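Local structure of imelysin (Bacteroides ovatus ATCC 8483, 3OYV) at residues I14-T17 and S23-N26; K61-S66 and V225-V230. The protein is an imelysin-family protein, probably of the outer membrane, with a likely part in bacterial iron uptake and possibly peptidase activity. One frame throughout, in Å; residues are numbered along the deposited sequence.

Contact 1: I14-T17 and S23-N26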
ATOM      1  N   ILE A  14     -22.653 -10.664  -2.733  1.00 18.98           N
ATOM      2  CA  ILE A  14     -22.679 -12.090  -3.032  1.00 17.45           C
ATOM      3  C   ILE A  14     -22.165 -12.833  -1.811  1.00 17.24           C
ATOM      4  O   ILE A  14     -21.305 -12.316  -1.100  1.00 19.17           O
ATOM      5  CB  ILE A  14     -21.874 -12.379  -4.303  1.00 17.95           C
ATOM      6  CG1 ILE A  14     -22.008 -13.839  -4.698  1.00 16.90           C
ATOM      7  CG2 ILE A  14     -20.381 -11.957  -4.120  1.00 19.41           C
ATOM      8  CD1 ILE A  14     -21.471 -14.126  -6.117  1.00 19.45           C
ATOM      9  N   ASP A  15     -22.700 -14.014  -1.545  1.00 17.85           N
ATOM     10  CA  ASP A  15     -22.172 -14.884  -0.516  1.00 17.54           C
ATOM     11  C   ASP A  15     -21.650 -16.171  -1.142  1.00 17.87           C
ATOM     12  O   ASP A  15     -22.106 -16.579  -2.213  1.00 19.87           O
ATOM     13  CB  ASP A  15     -23.244 -15.214   0.518  1.00 20.31           C
ATOM     14  CG  ASP A  15     -23.774 -13.983   1.230  1.00 22.75           C
ATOM     15  OD1 ASP A  15     -22.953 -13.224   1.774  1.00 19.92           O
ATOM     16  OD2 ASP A  15     -25.012 -13.788   1.256  1.00 27.75           O
ATOM     17  N   TYR A  16     -20.708 -16.785  -0.445  1.00 17.03           N
ATOM     18  CA  TYR A  16     -20.163 -18.071  -0.839  1.00 16.72           C
ATOM     19  C   TYR A  16     -21.227 -19.144  -0.668  1.00 19.05           C
ATOM     20  O   TYR A  16     -21.854 -19.254   0.408  1.00 20.86           O
ATOM     21  CB  TYR A  16     -18.951 -18.348   0.041  1.00 17.97           C
ATOM     22  CG  TYR A  16     -18.231 -19.650  -0.186  1.00 15.53           C
ATOM     23  CD1 TYR A  16     -17.193 -19.750  -1.121  1.00 13.53           C
ATOM     24  CD2 TYR A  16     -18.549 -20.776   0.552  1.00 22.52           C
ATOM     25  CE1 TYR A  16     -16.502 -20.932  -1.291  1.00 15.86           C
ATOM     26  CE2 TYR A  16     -17.875 -21.972   0.370  1.00 21.64           C
ATOM     27  CZ  TYR A  16     -16.846 -22.054  -0.566  1.00 16.94           C
ATOM     28  OH  TYR A  16     -16.193 -23.257  -0.714  1.00 15.43           O
ATOM     29  N   THR A  17     -21.438 -19.931  -1.720  1.00 18.43           N
ATOM     30  CA  THR A  17     -22.432 -21.004  -1.685  1.00 17.48           C
ATOM     31  C   THR A  17     -21.844 -22.253  -2.334  1.00 15.18           C
ATOM     32  O   THR A  17     -20.878 -22.161  -3.076  1.00 14.04           O
ATOM     33  CB  THR A  17     -23.681 -20.636  -2.503  1.00 18.36           C
ATOM     34  OG1 THR A  17     -23.341 -20.617  -3.908  1.00 19.14           O
ATOM     35  CG2 THR A  17     -24.302 -19.254  -2.044  1.00 21.16           C
ATOM     36  N   SER A  23     -16.066 -21.628  -8.746  1.00 10.60           N
ATOM     37  CA  SER A  23     -15.620 -20.362  -9.340  0.50 10.34           C
ATOM     38  C   SER A  23     -14.881 -19.510  -8.302  1.00 11.34           C
ATOM     39  O   SER A  23     -13.871 -18.890  -8.597  1.00 11.04           O
ATOM     40  CB  SER A  23     -16.811 -19.566  -9.882  0.50 11.07           C
ATOM     41  OG  SER A  23     -17.418 -20.224 -10.986  0.50  8.30           O
ATOM     42  N   TRP A  24     -15.407 -19.483  -7.079  1.00 11.26           N
ATOM     43  CA  TRP A  24     -14.800 -18.701  -5.991  1.00 10.74           C
ATOM     44  C   TRP A  24     -13.375 -19.198  -5.722  1.00 11.45           C
ATOM     45  O   TRP A  24     -12.428 -18.402  -5.631  1.00 10.89           O
ATOM     46  CB  TRP A  24     -15.651 -18.820  -4.731  1.00 11.55           C
ATOM     47  CG  TRP A  24     -15.569 -17.678  -3.777  1.00 11.10           C
ATOM     48  CD1 TRP A  24     -14.484 -17.263  -3.059  1.00 12.74           C
ATOM     49  CD2 TRP A  24     -16.637 -16.809  -3.430  1.00 12.66           C
ATOM     50  NE1 TRP A  24     -14.822 -16.187  -2.284  1.00 12.96           N
ATOM     51  CE2 TRP A  24     -16.144 -15.889  -2.480  1.00 12.75           C
ATOM     52  CE3 TRP A  24     -17.972 -16.714  -3.828  1.00 13.50           C
ATOM     53  CZ2 TRP A  24     -16.938 -14.893  -1.931  1.00 14.33           C
ATOM     54  CZ3 TRP A  24     -18.743 -15.748  -3.274  1.00 16.61           C
ATOM     55  CH2 TRP A  24     -18.221 -14.826  -2.351  1.00 16.30           C
ATOM     56  N   HIS A  25     -13.200 -20.513  -5.638  1.00 10.47           N
ATOM     57  CA  HIS A  25     -11.868 -21.112  -5.441  1.00 10.74           C
ATOM     58  C   HIS A  25     -10.926 -20.733  -6.561  1.00 10.43           C
ATOM     59  O   HIS A  25      -9.784 -20.290  -6.331  1.00 11.01           O
ATOM     60  CB  HIS A  25     -11.956 -22.638  -5.364  1.00 12.06           C
ATOM     61  CG  HIS A  25     -12.776 -23.144  -4.201  1.00 12.64           C
ATOM     62  ND1 HIS A  25     -13.226 -24.451  -4.114  1.00 13.72           N
ATOM     63  CD2 HIS A  25     -13.288 -22.511  -3.117  1.00 13.14           C
ATOM     64  CE1 HIS A  25     -13.924 -24.609  -3.003  1.00 13.50           C
ATOM     65  NE2 HIS A  25     -13.965 -23.452  -2.372  1.00 15.78           N
ATOM     66  N   ASN A  26     -11.365 -20.981  -7.793  1.00 10.55           N
ATOM     67  CA  ASN A  26     -10.521 -20.715  -8.936  1.00 10.51           C
ATOM     68  C   ASN A  26     -10.137 -19.241  -9.081  1.00  9.43           C
ATOM     69  O   ASN A  26      -8.987 -18.926  -9.438  1.00 11.00           O
ATOM     70  CB  ASN A  26     -11.206 -21.225 -10.198  1.00 11.10           C
ATOM     71  CG  ASN A  26     -11.162 -22.756 -10.296  1.00 12.89           C
ATOM     72  OD1 ASN A  26     -10.208 -23.375  -9.833  1.00 14.81           O
ATOM     73  ND2 ASN A  26     -12.180 -23.356 -10.934  1.00 14.61           N
TER
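Y16, W24 and H25 form a buried aromatic cluster that lays the N-terminal segment I14-T17 against the first turn of helix 21-47. The W24 indole is the platform. The Y16 ring meets it edge-to-face, a T-shaped pair with the Y16 edge directed at the indole face. The ring planes stand at 79°, and the centroids of the Y16 ring and the W24 five-membered ring are 5.3 Å apart. Y16 CD1 does the touching, 3.7 Å from W24 CG. Y16 CB lies almost on the normal of the W24 six-membered ring, 4.2 Å from that ring's centroid, as a CH-pi contact. With CG anti to the backbone N (chi1 179°), the Y16 ring continues past the indole toward H25.

There Y16 OH and H25 NE2 share a hydrogen bond of 2.8 Å. The hydroxyl lies at the edge of the imidazole, near its plane. The two rings meet rim to rim with planes at 33°, so this pair is not a stack. At the far end of the indole, I14 CG2 packs 4.0 Å from W24 CH2. The indole nitrogen of W24 is bonded to the carbonyl of L350, which helps fix the ring's rotation. F268 adds a further edge-to-face partner to Y16, while V313 and L316 of helix 309-316 pack on I14. D15 carries its charge elsewhere, in a salt bridge to K353. The result is a local aromatic cluster, built from an N-terminal loop folded back on the start of a long helix in this mainly helical imelysin fold.

Contact 2: K61-S66 and V225-V230; sequences KAHSGS and VLNPVV
H63, in the turn that ends helix 56-62, meets N227 on the long helix 223-261, and the helix end docks there. H63 is the first residue to leave the helix, with positive phi. Its CG lies between the backbone N and the carbonyl carbon (chi1 50°), and the imidazole reaches toward N227. H63 NE2 donates to N227 OD1 over 2.8 Å. The bond is weak, since the angle at the hydrogen is only 117°. The amide oxygen comes to the imidazole edge near the ring plane, on the side shared by NE2 and CE1, and CE1 of H63 is 3.0 Å from OD1 of N227. The ring and amide planes are turned 48° apart.

A water completes the junction. It donates to K61 O at 2.8 Å. It also donates to N227 O, over a longer 3.2 Å. A third hydrogen bond, of 2.9 Å, joins it to H63 NE2. The water therefore links the end of one helix to the backbone of the other. Next to this polar patch, V230 CG1 packs 4.2 Å from K61 CA. Both H63 and V230 also touch C74 of helix 71-102. K61 NZ forms a salt bridge with D235, farther along helix 223-261.

With an alanine in place of H63, N227 OD1 and the water would probably lose their imidazole partner, and a gap is likely beside C74. H63 NE2 thus has two polar partners close by. Its direct bond to N227 OD1 is weak, and the water adds a second, indirect link between the segments through K61 O and N227 O.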
ATOM      1  N   LYS A  61      21.174   3.827  -5.534  1.00 12.19           N
ATOM      2  CA  LYS A  61      22.297   4.177  -4.670  1.00 11.59           C
ATOM      3  C   LYS A  61      23.475   4.795  -5.411  1.00 13.73           C
ATOM      4  O   LYS A  61      24.230   5.583  -4.830  1.00 14.25           O
ATOM      5  CB  LYS A  61      22.800   2.962  -3.873  1.00 12.35           C
ATOM      6  CG  LYS A  61      21.757   2.492  -2.895  1.00 11.92           C
ATOM      7  CD  LYS A  61      22.224   1.313  -2.030  1.00 12.55           C
ATOM      8  CE  LYS A  61      22.291   0.016  -2.838  1.00 13.26           C
ATOM      9  NZ  LYS A  61      22.845  -1.110  -2.037  1.00 14.16           N
ATOM     10  N   ALA A  62      23.670   4.408  -6.662  1.00 13.89           N
ATOM     11  CA  ALA A  62      24.778   4.950  -7.453  1.00 14.01           C
ATOM     12  C   ALA A  62      24.473   6.345  -7.981  1.00 13.94           C
ATOM     13  O   ALA A  62      25.369   7.183  -8.079  1.00 16.26           O
ATOM     14  CB  ALA A  62      25.113   4.023  -8.639  1.00 15.26           C
ATOM     15  N   HIS A  63      23.220   6.563  -8.360  1.00 14.69           N
ATOM     16  CA  HIS A  63      22.713   7.806  -8.901  1.00 16.16           C
ATOM     17  C   HIS A  63      23.713   8.516  -9.812  1.00 16.50           C
ATOM     18  O   HIS A  63      24.133   9.645  -9.553  1.00 18.17           O
ATOM     19  CB  HIS A  63      22.154   8.711  -7.797  1.00 15.04           C
ATOM     20  CG  HIS A  63      23.065   8.909  -6.619  1.00 14.53           C
ATOM     21  ND1 HIS A  63      24.198   9.695  -6.673  1.00 16.95           N
ATOM     22  CD2 HIS A  63      22.995   8.428  -5.350  1.00 15.62           C
ATOM     23  CE1 HIS A  63      24.787   9.683  -5.488  1.00 15.55           C
ATOM     24  NE2 HIS A  63      24.090   8.909  -4.673  1.00 14.12           N
ATOM     25  N   SER A  64      24.066   7.842 -10.905  1.00 15.47           N
ATOM     26  CA  SER A  64      25.158   8.307 -11.757  1.00 18.67           C
ATOM     27  C   SER A  64      24.717   8.839 -13.109  1.00 23.73           C
ATOM     28  O   SER A  64      25.563   9.136 -13.960  1.00 26.29           O
ATOM     29  CB  SER A  64      26.118   7.155 -11.970  1.00 19.22           C
ATOM     30  OG  SER A  64      25.452   6.085 -12.607  1.00 21.61           O
ATOM     31  N   GLY A  65      23.418   8.965 -13.307  1.00 23.74           N
ATOM     32  CA  GLY A  65      22.878   9.421 -14.592  1.00 26.48           C
ATOM     33  C   GLY A  65      21.397   9.655 -14.471  1.00 29.58           C
ATOM     34  O   GLY A  65      20.772   9.214 -13.511  1.00 30.80           O
ATOM     35  N   SER A  66      20.806  10.328 -15.451  1.00 32.55           N
ATOM     36  CA  SER A  66      19.367  10.576 -15.457  1.00 33.88           C
ATOM     37  C   SER A  66      18.627   9.260 -15.219  1.00 34.18           C
ATOM     38  O   SER A  66      19.087   8.204 -15.682  1.00 33.84           O
ATOM     39  CB  SER A  66      18.917  11.203 -16.797  1.00 35.91           C
ATOM     40  OG  SER A  66      17.515  11.383 -16.845  1.00 40.48           O
ATOM     41  N   VAL A 225      27.114  14.363   2.134  1.00 12.41           N
ATOM     42  CA  VAL A 225      26.094  14.324   3.167  1.00 12.06           C
ATOM     43  C   VAL A 225      24.990  13.314   2.860  1.00 11.48           C
ATOM     44  O   VAL A 225      24.579  12.563   3.729  1.00 12.06           O
ATOM     45  CB  VAL A 225      25.497  15.709   3.445  1.00 12.29           C
ATOM     46  CG1 VAL A 225      24.318  15.610   4.395  1.00 13.26           C
ATOM     47  CG2 VAL A 225      26.609  16.626   4.036  1.00 14.86           C
ATOM     48  N   LEU A 226      24.507  13.285   1.624  1.00 10.80           N
ATOM     49  CA  LEU A 226      23.274  12.553   1.327  1.00 10.18           C
ATOM     50  C   LEU A 226      23.443  11.115   0.836  1.00 10.11           C
ATOM     51  O   LEU A 226      22.529  10.318   0.963  1.00 11.19           O
ATOM     52  CB  LEU A 226      22.374  13.359   0.395  1.00 11.32           C
ATOM     53  CG  LEU A 226      21.787  14.670   0.975  1.00 12.68           C
ATOM     54  CD1 LEU A 226      20.935  15.353  -0.104  1.00 14.76           C
ATOM     55  CD2 LEU A 226      20.981  14.431   2.216  1.00 13.64           C
ATOM     56  N   ASN A 227      24.620  10.773   0.319  1.00 10.80           N
ATOM     57  CA  ASN A 227      24.846   9.391  -0.088  1.00  9.84           C
ATOM     58  C   ASN A 227      24.503   8.377   1.005  1.00 10.07           C
ATOM     59  O   ASN A 227      23.838   7.386   0.715  1.00 10.54           O
ATOM     60  CB  ASN A 227      26.271   9.159  -0.562  1.00 11.22           C
ATOM     61  CG  ASN A 227      26.523   9.591  -1.996  1.00 10.89           C
ATOM     62  OD1 ASN A 227      25.646  10.105  -2.681  1.00 14.01           O
ATOM     63  ND2 ASN A 227      27.772   9.395  -2.462  1.00 13.83           N
ATOM     64  N   PRO A 228      24.992   8.572   2.245  1.00 10.29           N
ATOM     65  CA  PRO A 228      24.688   7.552   3.254  1.00 10.31           C
ATOM     66  C   PRO A 228      23.207   7.485   3.584  1.00  9.93           C
ATOM     67  O   PRO A 228      22.715   6.434   3.997  1.00 11.37           O
ATOM     68  CB  PRO A 228      25.546   7.953   4.464  1.00 12.58           C
ATOM     69  CG  PRO A 228      26.153   9.189   4.154  1.00 16.53           C
ATOM     70  CD  PRO A 228      26.025   9.521   2.689  1.00 12.30           C
ATOM     71  N   VAL A 229      22.525   8.611   3.444  1.00  9.74           N
ATOM     72  CA  VAL A 229      21.080   8.647   3.668  1.00  9.52           C
ATOM     73  C   VAL A 229      20.397   7.766   2.579  1.00  9.73           C
ATOM     74  O   VAL A 229      19.519   6.950   2.890  1.00  9.48           O
ATOM     75  CB  VAL A 229      20.542  10.085   3.645  1.00 10.95           C
ATOM     76  CG1 VAL A 229      19.002  10.073   3.657  1.00 12.65           C
ATOM     77  CG2 VAL A 229      21.125  10.905   4.819  1.00 13.83           C
ATOM     78  N   VAL A 230      20.791   7.947   1.321  1.00  8.98           N
ATOM     79  CA  VAL A 230      20.213   7.176   0.206  1.00  9.25           C
ATOM     80  C   VAL A 230      20.497   5.675   0.382  1.00  8.55           C
ATOM     81  O   VAL A 230      19.610   4.833   0.231  1.00  9.74           O
ATOM     82  CB  VAL A 230      20.648   7.690  -1.147  1.00 10.69           C
ATOM     83  CG1 VAL A 230      20.107   6.798  -2.263  1.00 12.65           C
ATOM     84  CG2 VAL A 230      20.206   9.167  -1.339  1.00 12.19           C
TER
HETATM   85  O   HOH W   1      24.145   7.004  -2.448  1.00 17.14           O

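From the N terminus, contact 1 comes first and is local. Only five residues separate I14-T17 from S23-N26, so it closes a short loop at the start of helix 21-47. That helix is followed by helix 56-62, whose end opens contact 2. Contact 2 closes a far longer loop of 158 mostly helical residues, joining K61-S66 to V225-V230 on helix 223-261. The two are in series and neither nest nor cross. They lie on opposite sides of the chain's centre. The centres of contact 1 and contact 2 are about 49 Å apart. The nearest atoms of contact 1 and contact 2 are about 37 Å apart. Contact 1 fastens the N-terminal loop at one end, and contact 2 joins sequence-distant helices at the other.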